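Local coordinates for protein paenibacillus xanthan lyase (Paenibacillus, PDB 6F2P) that cleaves the mannosyl-glucuronosyl linkage in the side chains of xanthan, probably by the beta-elimination common to polysaccharide lyases of family 8, at residues L525-T530 / N546-A551; A567-L572 / L602-G607; I762-P767 / D812-G817; T818-S823 / E859-S864. One frame throughout, in Å; residues are numbered along the deposited sequence.

Interaction 1. Residues L525-T530 / N546-A551; sequences LIVNGT and NYIHLA
Leu525, Ile526 and Val527 run antiparallel to Leu550, His549 and Ile548, the short strand axes 4.6 Å apart at their closest and 167° apart in direction. Ile526 and His549 form a hydrogen-bonded pair through both carbonyls, Ile526 N reaching His549 O at 2.7 Å. Past Val527 one main-chain bond remains, Asn528 N to Tyr547 O, and then the Asn528 side chain takes over: its OD1 accepts from Asn546 N at 2.8 Å, on a lone pair, and from Tyr547 N at 3.1 Å, nearly along the C=O axis. Asn528 and Gly529, both at positive phi, are the corner residues of a type I' turn that joins strand 525-527 to the edge strand 530-531 in a tight hairpin, at the border of a family 8 super-sandwich sheet. Tyr547, also touched by helix 625-633, has CG between backbone N and carbonyl carbon (chi1 49°), which turns its ring to the hairpin corner; Asn528 CA makes a CH-pi contact over one face, 4.0 Å from the centroid. On the other sheet face, Leu525 CD1 meets Ile548 CG2 at 3.6 Å, Val527 lies beside Ile548, and strand 595-607 packs on Leu525 through Met600 and on Ile548 through Leu602.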
# COMPACT_ATOMS: atom_id res chain seq x y z
N LEU A 525 2.48 -5.01 37.18
CA LEU A 525 2.94 -3.88 36.40
C LEU A 525 4.17 -3.30 37.07
O LEU A 525 4.06 -2.65 38.10
CB LEU A 525 1.86 -2.81 36.27
CG LEU A 525 2.28 -1.58 35.44
CD1 LEU A 525 2.12 -1.82 33.94
CD2 LEU A 525 1.53 -0.33 35.85
N ILE A 526 5.34 -3.53 36.48
CA ILE A 526 6.58 -3.04 37.05
C ILE A 526 7.07 -1.84 36.25
O ILE A 526 7.25 -1.94 35.04
CB ILE A 526 7.64 -4.14 37.09
CG1 ILE A 526 7.12 -5.31 37.93
CG2 ILE A 526 8.94 -3.61 37.66
CD1 ILE A 526 8.06 -6.46 38.04
N VAL A 527 7.26 -0.72 36.94
CA VAL A 527 7.63 0.53 36.28
C VAL A 527 8.95 1.06 36.82
O VAL A 527 9.10 1.22 38.03
CB VAL A 527 6.57 1.61 36.52
CG1 VAL A 527 7.00 2.92 35.89
CG2 VAL A 527 5.24 1.16 35.98
N ASN A 528 9.89 1.34 35.92
CA ASN A 528 11.26 1.71 36.30
C ASN A 528 11.83 0.77 37.36
O ASN A 528 12.49 1.21 38.30
CB ASN A 528 11.34 3.16 36.79
CG ASN A 528 11.09 4.18 35.68
OD1 ASN A 528 10.97 3.83 34.51
ND2 ASN A 528 11.01 5.45 36.06
N GLY A 529 11.55 -0.52 37.21
CA GLY A 529 12.08 -1.52 38.13
C GLY A 529 11.35 -1.62 39.46
O GLY A 529 11.80 -2.32 40.36
N THR A 530 10.23 -0.92 39.58
CA THR A 530 9.47 -0.91 40.83
C THR A 530 8.02 -1.33 40.61
O THR A 530 7.32 -0.76 39.77
CB THR A 530 9.54 0.48 41.50
OG1 THR A 530 10.90 0.80 41.81
CG2 THR A 530 8.70 0.51 42.78
N ASN A 546 10.77 5.48 32.28
CA ASN A 546 11.82 5.01 31.39
C ASN A 546 11.44 3.69 30.73
O ASN A 546 11.56 3.51 29.52
CB ASN A 546 13.12 4.83 32.15
CG ASN A 546 13.64 6.12 32.72
OD1 ASN A 546 13.51 7.18 32.10
ND2 ASN A 546 14.23 6.06 33.91
N TYR A 547 10.97 2.77 31.56
CA TYR A 547 10.50 1.50 31.04
C TYR A 547 9.36 0.96 31.90
O TYR A 547 9.14 1.43 33.02
CB TYR A 547 11.64 0.49 30.92
CG TYR A 547 12.52 0.36 32.14
CD1 TYR A 547 13.56 1.25 32.38
CD2 TYR A 547 12.33 -0.68 33.05
CE1 TYR A 547 14.38 1.12 33.49
CE2 TYR A 547 13.13 -0.81 34.16
CZ TYR A 547 14.16 0.09 34.38
OH TYR A 547 14.97 -0.05 35.50
N ILE A 548 8.63 0.00 31.35
CA ILE A 548 7.49 -0.60 32.01
C ILE A 548 7.48 -2.07 31.65
O ILE A 548 7.80 -2.44 30.51
CB ILE A 548 6.17 0.05 31.53
CG1 ILE A 548 6.07 1.51 31.98
CG2 ILE A 548 4.95 -0.71 32.04
CD1 ILE A 548 4.75 2.16 31.64
N HIS A 549 7.12 -2.93 32.60
CA HIS A 549 6.93 -4.34 32.30
C HIS A 549 5.57 -4.79 32.81
O HIS A 549 5.25 -4.61 33.98
CB HIS A 549 8.04 -5.19 32.91
CG HIS A 549 7.90 -6.65 32.65
ND1 HIS A 549 7.04 -7.46 33.37
CD2 HIS A 549 8.50 -7.46 31.74
CE1 HIS A 549 7.12 -8.70 32.92
NE2 HIS A 549 8.00 -8.73 31.94
N LEU A 550 4.76 -5.35 31.91
CA LEU A 550 3.46 -5.88 32.25
C LEU A 550 3.48 -7.39 32.04
O LEU A 550 3.70 -7.85 30.93
CB LEU A 550 2.37 -5.26 31.37
CG LEU A 550 1.01 -5.95 31.53
CD1 LEU A 550 0.56 -5.86 32.97
CD2 LEU A 550 -0.06 -5.37 30.60
N ALA A 551 3.24 -8.15 33.11
CA ALA A 551 3.36 -9.60 33.03
C ALA A 551 2.17 -10.21 32.32
O ALA A 551 1.03 -9.78 32.50
CB ALA A 551 3.54 -10.20 34.42

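Interaction 2. Residues A567-L572 / L602-G607; sequences AAVKGL and LWFDHG
Lys570 and Trp603 form an antiparallel hydrogen-bonded pair, each backbone N 3.0 Å from the other residue's carbonyl O, while the two strand segments splay to 129° between their directions. The lysine is draped over the indole. Its CB stands above the six-membered ring of Trp603, 3.7 Å from the centroid, and CD continues above the plane, out past the NE1 and CZ2 rim. Because the chain is extended beyond CG, NZ clears the ring and makes a salt bridge with Asp605 OD2 at 3.0 Å, on the anti lone pair; OD1 accepts from Gly607 N, two residues on, in an Asx turn, which should restrict the carboxylate's rotation. Leu572 CB lies at the indole edge. With an alanine in place of Trp603, the aliphatic part of Lys570 would probably lose the surface it lies on, setting the ammonium freer to swing from Asp605. On the face away from Lys570 and Trp603, Phe604 CE1 meets Ala567 CB at 3.6 Å. Both strands belong to one antiparallel super-sandwich sheet, with strand 539-543 beyond the lysine strand and strand 508-516 beyond the tryptophan strand; Arg434 makes a cation-pi contact with Trp603, and Tyr615 of strand 613-621 touches Phe604.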
# COMPACT_ATOMS: atom_id res chain seq x y z
N ALA A 567 9.23 9.46 29.49
CA ALA A 567 7.93 10.05 29.14
C ALA A 567 6.98 10.12 30.33
O ALA A 567 7.08 9.35 31.29
CB ALA A 567 7.28 9.28 28.00
N ALA A 568 6.04 11.06 30.24
CA ALA A 568 4.91 11.10 31.16
C ALA A 568 3.82 10.16 30.64
O ALA A 568 3.12 10.47 29.67
CB ALA A 568 4.38 12.52 31.28
N VAL A 569 3.70 9.00 31.29
CA VAL A 569 2.74 7.97 30.89
C VAL A 569 1.60 7.81 31.91
O VAL A 569 1.84 7.43 33.05
CB VAL A 569 3.42 6.60 30.73
CG1 VAL A 569 2.46 5.58 30.13
CG2 VAL A 569 4.69 6.72 29.90
N LYS A 570 0.37 8.08 31.48
CA LYS A 570 -0.81 7.81 32.32
C LYS A 570 -1.16 6.33 32.32
O LYS A 570 -1.05 5.65 31.30
CB LYS A 570 -2.01 8.65 31.87
CG LYS A 570 -1.76 10.15 31.97
CD LYS A 570 -3.02 10.94 31.70
CE LYS A 570 -2.80 12.42 31.98
NZ LYS A 570 -4.07 13.19 31.93
N GLY A 571 -1.59 5.83 33.47
CA GLY A 571 -1.90 4.42 33.63
C GLY A 571 -3.23 4.20 34.33
O GLY A 571 -3.63 4.99 35.19
N LEU A 572 -3.91 3.12 33.97
CA LEU A 572 -5.20 2.80 34.56
C LEU A 572 -5.44 1.29 34.54
O LEU A 572 -5.46 0.67 33.48
CB LEU A 572 -6.32 3.50 33.81
CG LEU A 572 -7.75 3.13 34.23
CD1 LEU A 572 -8.01 3.46 35.70
CD2 LEU A 572 -8.78 3.82 33.36
N LEU A 602 -2.32 2.17 29.07
CA LEU A 602 -1.20 3.11 29.16
C LEU A 602 -1.30 4.10 28.00
O LEU A 602 -1.55 3.70 26.87
CB LEU A 602 0.13 2.36 29.09
CG LEU A 602 0.33 1.18 30.05
CD1 LEU A 602 1.63 0.46 29.75
CD2 LEU A 602 0.31 1.62 31.49
N TRP A 603 -1.12 5.39 28.28
CA TRP A 603 -1.18 6.38 27.20
C TRP A 603 -0.44 7.70 27.44
O TRP A 603 0.03 7.98 28.53
CB TRP A 603 -2.64 6.65 26.79
CG TRP A 603 -3.45 7.47 27.76
CD1 TRP A 603 -3.79 8.78 27.64
CD2 TRP A 603 -4.05 7.01 28.99
NE1 TRP A 603 -4.56 9.18 28.71
CE2 TRP A 603 -4.73 8.11 29.55
CE3 TRP A 603 -4.08 5.78 29.66
CZ2 TRP A 603 -5.43 8.01 30.76
CZ3 TRP A 603 -4.77 5.70 30.86
CH2 TRP A 603 -5.44 6.81 31.39
N PHE A 604 -0.33 8.49 26.37
CA PHE A 604 0.25 9.83 26.44
C PHE A 604 -0.86 10.86 26.36
O PHE A 604 -1.84 10.69 25.62
CB PHE A 604 1.20 10.08 25.27
CG PHE A 604 2.36 9.13 25.19
CD1 PHE A 604 3.29 9.06 26.21
CD2 PHE A 604 2.54 8.33 24.07
CE1 PHE A 604 4.37 8.19 26.12
CE2 PHE A 604 3.62 7.46 23.97
CZ PHE A 604 4.53 7.39 25.00
N ASP A 605 -0.68 11.96 27.10
CA ASP A 605 -1.60 13.07 27.00
C ASP A 605 -0.86 14.27 26.44
O ASP A 605 -0.03 14.86 27.13
CB ASP A 605 -2.19 13.41 28.37
CG ASP A 605 -3.28 14.48 28.30
OD1 ASP A 605 -3.30 15.31 27.36
OD2 ASP A 605 -4.13 14.48 29.22
N HIS A 606 -1.16 14.62 25.19
CA HIS A 606 -0.54 15.77 24.53
C HIS A 606 -1.22 17.08 24.88
O HIS A 606 -0.84 18.14 24.36
CB HIS A 606 -0.56 15.58 23.01
CG HIS A 606 -0.06 14.24 22.57
ND1 HIS A 606 1.28 13.93 22.52
CD2 HIS A 606 -0.72 13.13 22.16
CE1 HIS A 606 1.43 12.69 22.10
NE2 HIS A 606 0.23 12.18 21.88
N GLY A 607 -2.24 17.02 25.74
CA GLY A 607 -2.98 18.20 26.13
C GLY A 607 -3.96 18.71 25.08
O GLY A 607 -4.16 18.09 24.04

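Interaction 3. Residues I762-P767 / D812-G817; sequences IPIPNP and DVTQPG
Asp812 only brushes the proline-rich 762-767 loop, its O, hydrogen-bonded to Tyr768, lying 4.0 Å from Pro765 CG, while its carboxylate turns to Tyr705 by a hydrogen bond and to Lys734 by a salt bridge. Val813 faces the other way, yet its CG1 brushes Ile764 CD1 at 4.2 Å. Thr814 comes next and carries much of the contact. Its OG1, set between backbone N and carbonyl carbon (chi1 65°), donates to Ile762 O at 2.6 Å from above the carbonyl plane, while its CG2 packs on Ile762 CG2 at 3.8 Å and touches CD of Pro765, the centre of an inverse gamma turn. Ile764 slides past the threonine in the opposite direction, so that its CD1 ends against the backbone and CB of Gln815. That glutamine bends back at chi2 (-63°) and its NE2 donates to the same Ile762 O at 2.8 Å, from the opposite face of the carbonyl plane. A water accepts from Ile762 N at 2.6 Å and, weakly, from the glutamine NE2. The loop links the C-terminal beta-sandwich of the lyase core to the calcium-binding beta-sandwich that follows, and Lys734 of the former touches both Ile762 and Thr814. A proline-rich linker offers few N-H donors, and here side-chain donors reach one main-chain carbonyl, pinning the linker without extending either sheet of the module.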
# COMPACT_ATOMS: atom_id res chain seq x y z
N ILE A 762 23.63 11.26 -17.12
CA ILE A 762 22.42 11.02 -17.88
C ILE A 762 21.95 12.32 -18.50
O ILE A 762 21.40 13.18 -17.80
CB ILE A 762 21.30 10.44 -16.98
CG1 ILE A 762 21.75 9.12 -16.36
CG2 ILE A 762 20.01 10.25 -17.76
CD1 ILE A 762 20.69 8.48 -15.49
N PRO A 763 22.15 12.49 -19.81
CA PRO A 763 21.82 13.77 -20.46
C PRO A 763 20.31 13.98 -20.52
O PRO A 763 19.56 13.03 -20.27
CB PRO A 763 22.41 13.62 -21.86
CG PRO A 763 22.42 12.14 -22.10
CD PRO A 763 22.66 11.49 -20.77
N ILE A 764 19.88 15.20 -20.82
CA ILE A 764 18.46 15.49 -20.94
C ILE A 764 17.85 14.67 -22.06
O ILE A 764 18.21 14.83 -23.22
CB ILE A 764 18.21 16.98 -21.22
CG1 ILE A 764 18.79 17.84 -20.09
CG2 ILE A 764 16.74 17.24 -21.41
CD1 ILE A 764 18.20 17.54 -18.72
N PRO A 765 16.92 13.76 -21.72
CA PRO A 765 16.34 12.83 -22.69
C PRO A 765 15.48 13.50 -23.76
O PRO A 765 14.30 13.17 -23.89
CB PRO A 765 15.48 11.91 -21.82
CG PRO A 765 15.13 12.73 -20.65
CD PRO A 765 16.35 13.57 -20.37
N ASN A 766 16.06 14.42 -24.53
CA ASN A 766 15.33 15.09 -25.60
C ASN A 766 15.16 14.20 -26.82
O ASN A 766 16.09 13.48 -27.19
CB ASN A 766 16.05 16.39 -26.00
CG ASN A 766 15.80 17.53 -25.02
OD1 ASN A 766 14.69 17.69 -24.51
ND2 ASN A 766 16.84 18.32 -24.76
N PRO A 767 13.97 14.21 -27.43
CA PRO A 767 12.81 14.97 -26.94
C PRO A 767 11.98 14.16 -25.94
O PRO A 767 12.06 12.92 -25.93
CB PRO A 767 11.99 15.20 -28.22
CG PRO A 767 12.27 13.99 -29.04
CD PRO A 767 13.69 13.57 -28.73
N ASP A 812 11.15 13.89 -16.31
CA ASP A 812 12.37 13.68 -15.55
C ASP A 812 13.49 14.59 -16.08
O ASP A 812 14.07 14.32 -17.12
CB ASP A 812 12.80 12.22 -15.62
CG ASP A 812 13.92 11.89 -14.66
OD1 ASP A 812 14.45 12.82 -14.00
OD2 ASP A 812 14.29 10.69 -14.56
N VAL A 813 13.77 15.67 -15.35
CA VAL A 813 14.86 16.57 -15.72
C VAL A 813 16.15 16.08 -15.06
O VAL A 813 16.40 16.34 -13.88
CB VAL A 813 14.56 18.02 -15.30
CG1 VAL A 813 15.71 18.95 -15.70
CG2 VAL A 813 13.24 18.48 -15.92
N THR A 814 16.96 15.38 -15.84
CA THR A 814 18.08 14.60 -15.31
C THR A 814 19.34 15.39 -15.01
O THR A 814 20.26 14.88 -14.38
CB THR A 814 18.45 13.47 -16.27
OG1 THR A 814 18.94 14.03 -17.49
CG2 THR A 814 17.22 12.60 -16.57
N GLN A 815 19.39 16.64 -15.48
CA GLN A 815 20.54 17.51 -15.25
C GLN A 815 20.05 18.88 -14.81
O GLN A 815 19.33 19.55 -15.54
CB GLN A 815 21.40 17.66 -16.51
CG GLN A 815 22.01 16.37 -17.00
CD GLN A 815 22.97 15.77 -15.99
OE1 GLN A 815 23.58 16.48 -15.20
NE2 GLN A 815 23.10 14.45 -16.02
N PRO A 816 20.46 19.31 -13.61
CA PRO A 816 20.07 20.64 -13.14
C PRO A 816 20.61 21.71 -14.09
O PRO A 816 21.69 21.55 -14.63
CB PRO A 816 20.77 20.75 -11.78
CG PRO A 816 21.88 19.76 -11.84
CD PRO A 816 21.39 18.64 -12.68
N GLY A 817 19.84 22.77 -14.28
CA GLY A 817 20.26 23.89 -15.10
C GLY A 817 19.09 24.79 -15.42
O GLY A 817 17.96 24.52 -15.03
O HOH W 1 23.43 11.50 -14.56

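Interaction 4. Residues T818-S823 / E859-S864; sequences TYDVKS and EFTMGS
Val821 O is gripped by two successive N-H groups of the facing strand, Met862 N at 2.8 Å and, weakly, Gly863 N at 3.5 Å. The valine returns its own N-H to Gly863 O at 2.6 Å. Two residues facing one make this a classic beta bulge: the antiparallel register slips by one between Val821 and Lys822, after which Ser823 and Phe860 resume a regular hydrogen-bonded pair. Gly863 takes a backbone shape at which a CB would press on the preceding carbonyl. The bulge lies in a sheet of a calcium-binding beta-sandwich, where strand 817-826 runs between strands 857-867 and 891-900. On the inner side, Met862 is bent at chi2 and chi3, bringing SD to 3.6 Å from Ser823 OG, and Leu836 of the opposing sheet touches both Met862 and Val821. On the other face, Asp820 has CG anti to its N (chi1 -163°), so that its side chain and that of Thr861 cross at about a right angle, with OD2 near Thr861 CG2. Replacing Asp820 by an alanine would probably strip Thr861 of this cover and open a shallow gap beside the bulge. Lys822 and Thr861 lie side by side, pointing the same way, with CE 3.6 Å from Thr861 OG1. The extended lysine carries NZ 6.6 Å from Glu859 OE2, too far for a salt bridge, although the opposite charges may still attract.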
# COMPACT_ATOMS: atom_id res chain seq x y z
N THR A 818 19.37 25.88 -16.14
CA THR A 818 18.32 26.74 -16.65
C THR A 818 18.08 26.42 -18.13
O THR A 818 18.95 26.64 -18.97
CB THR A 818 18.68 28.22 -16.49
OG1 THR A 818 18.73 28.54 -15.10
CG2 THR A 818 17.64 29.09 -17.18
N TYR A 819 16.91 25.89 -18.44
CA TYR A 819 16.62 25.48 -19.80
C TYR A 819 15.51 26.30 -20.44
O TYR A 819 14.54 26.70 -19.79
CB TYR A 819 16.25 23.99 -19.85
CG TYR A 819 17.32 23.07 -19.31
CD1 TYR A 819 18.40 22.68 -20.10
CD2 TYR A 819 17.26 22.58 -18.02
CE1 TYR A 819 19.38 21.85 -19.60
CE2 TYR A 819 18.23 21.74 -17.51
CZ TYR A 819 19.29 21.38 -18.31
OH TYR A 819 20.26 20.54 -17.80
N ASP A 820 15.68 26.56 -21.73
CA ASP A 820 14.63 27.16 -22.53
C ASP A 820 13.66 26.03 -22.89
O ASP A 820 14.06 24.99 -23.42
CB ASP A 820 15.27 27.77 -23.78
CG ASP A 820 14.37 28.75 -24.48
OD1 ASP A 820 13.42 29.25 -23.84
OD2 ASP A 820 14.62 29.04 -25.67
N VAL A 821 12.38 26.20 -22.57
CA VAL A 821 11.41 25.14 -22.79
C VAL A 821 10.67 25.27 -24.11
O VAL A 821 9.94 26.24 -24.33
CB VAL A 821 10.38 25.05 -21.66
CG1 VAL A 821 9.39 23.93 -21.94
CG2 VAL A 821 11.09 24.82 -20.34
N LYS A 822 10.87 24.29 -24.99
CA LYS A 822 10.23 24.28 -26.31
C LYS A 822 9.24 23.12 -26.45
O LYS A 822 9.39 22.06 -25.83
CB LYS A 822 11.30 24.19 -27.41
CG LYS A 822 12.33 25.30 -27.37
CD LYS A 822 13.24 25.29 -28.60
CE LYS A 822 14.00 26.61 -28.72
NZ LYS A 822 14.93 26.68 -29.89
N SER A 823 8.23 23.30 -27.28
CA SER A 823 7.31 22.21 -27.59
C SER A 823 7.07 22.14 -29.08
O SER A 823 6.98 23.17 -29.75
CB SER A 823 5.99 22.38 -26.83
OG SER A 823 5.30 23.54 -27.27
N GLU A 859 7.94 24.71 -34.04
CA GLU A 859 8.58 24.60 -32.74
C GLU A 859 8.32 25.86 -31.94
O GLU A 859 8.87 26.92 -32.25
CB GLU A 859 10.08 24.40 -32.89
CG GLU A 859 10.72 23.84 -31.66
CD GLU A 859 10.48 22.35 -31.52
OE1 GLU A 859 10.27 21.69 -32.56
OE2 GLU A 859 10.50 21.85 -30.38
N PHE A 860 7.48 25.76 -30.91
CA PHE A 860 7.17 26.90 -30.07
C PHE A 860 8.17 27.02 -28.93
O PHE A 860 8.46 26.04 -28.25
CB PHE A 860 5.75 26.79 -29.50
CG PHE A 860 4.68 27.01 -30.52
CD1 PHE A 860 4.33 26.00 -31.41
CD2 PHE A 860 4.02 28.23 -30.59
CE1 PHE A 860 3.33 26.20 -32.36
CE2 PHE A 860 3.02 28.43 -31.54
CZ PHE A 860 2.68 27.42 -32.42
N THR A 861 8.71 28.22 -28.73
CA THR A 861 9.53 28.50 -27.56
C THR A 861 8.63 29.07 -26.48
O THR A 861 8.17 30.21 -26.58
CB THR A 861 10.65 29.50 -27.89
OG1 THR A 861 11.38 29.04 -29.02
CG2 THR A 861 11.60 29.62 -26.71
N MET A 862 8.36 28.28 -25.45
CA MET A 862 7.44 28.69 -24.40
C MET A 862 8.10 29.71 -23.49
O MET A 862 7.49 30.70 -23.10
CB MET A 862 6.99 27.48 -23.58
CG MET A 862 6.56 26.27 -24.39
SD MET A 862 5.16 26.61 -25.46
CE MET A 862 3.91 27.08 -24.25
N GLY A 863 9.36 29.45 -23.15
CA GLY A 863 10.08 30.34 -22.26
C GLY A 863 11.13 29.61 -21.45
O GLY A 863 11.35 28.42 -21.63
N SER A 864 11.77 30.34 -20.54
CA SER A 864 12.89 29.80 -19.79
C SER A 864 12.52 29.51 -18.32
O SER A 864 11.67 30.18 -17.74
CB SER A 864 14.06 30.76 -19.87
OG SER A 864 15.22 30.18 -19.31

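The four contacts fall into two neighbourhoods. Interactions 1 and 2 belong to different sheets of the super-sandwich domain and meet where Ile548 CD1 packs on Leu602 CD1 at 4.0 Å. Interaction 4 lies within the calcium-binding sandwich and interaction 3 fastens the incoming linker to it; Tyr819 joins them, its ring touching Val813 and its OH, hydrogen-bonded to Gln815 O, lying against Ile764 CD1. About half of the touching residues are buried in interactions 1 and 2, with interaction 4 close behind. Interaction 3, with only Val813 and Thr814 buried, is the most superficial, in keeping with its polar, water-assisted chemistry; the others are antiparallel strand pairs, varied by a turn side chain, a salt bridge and a bulge.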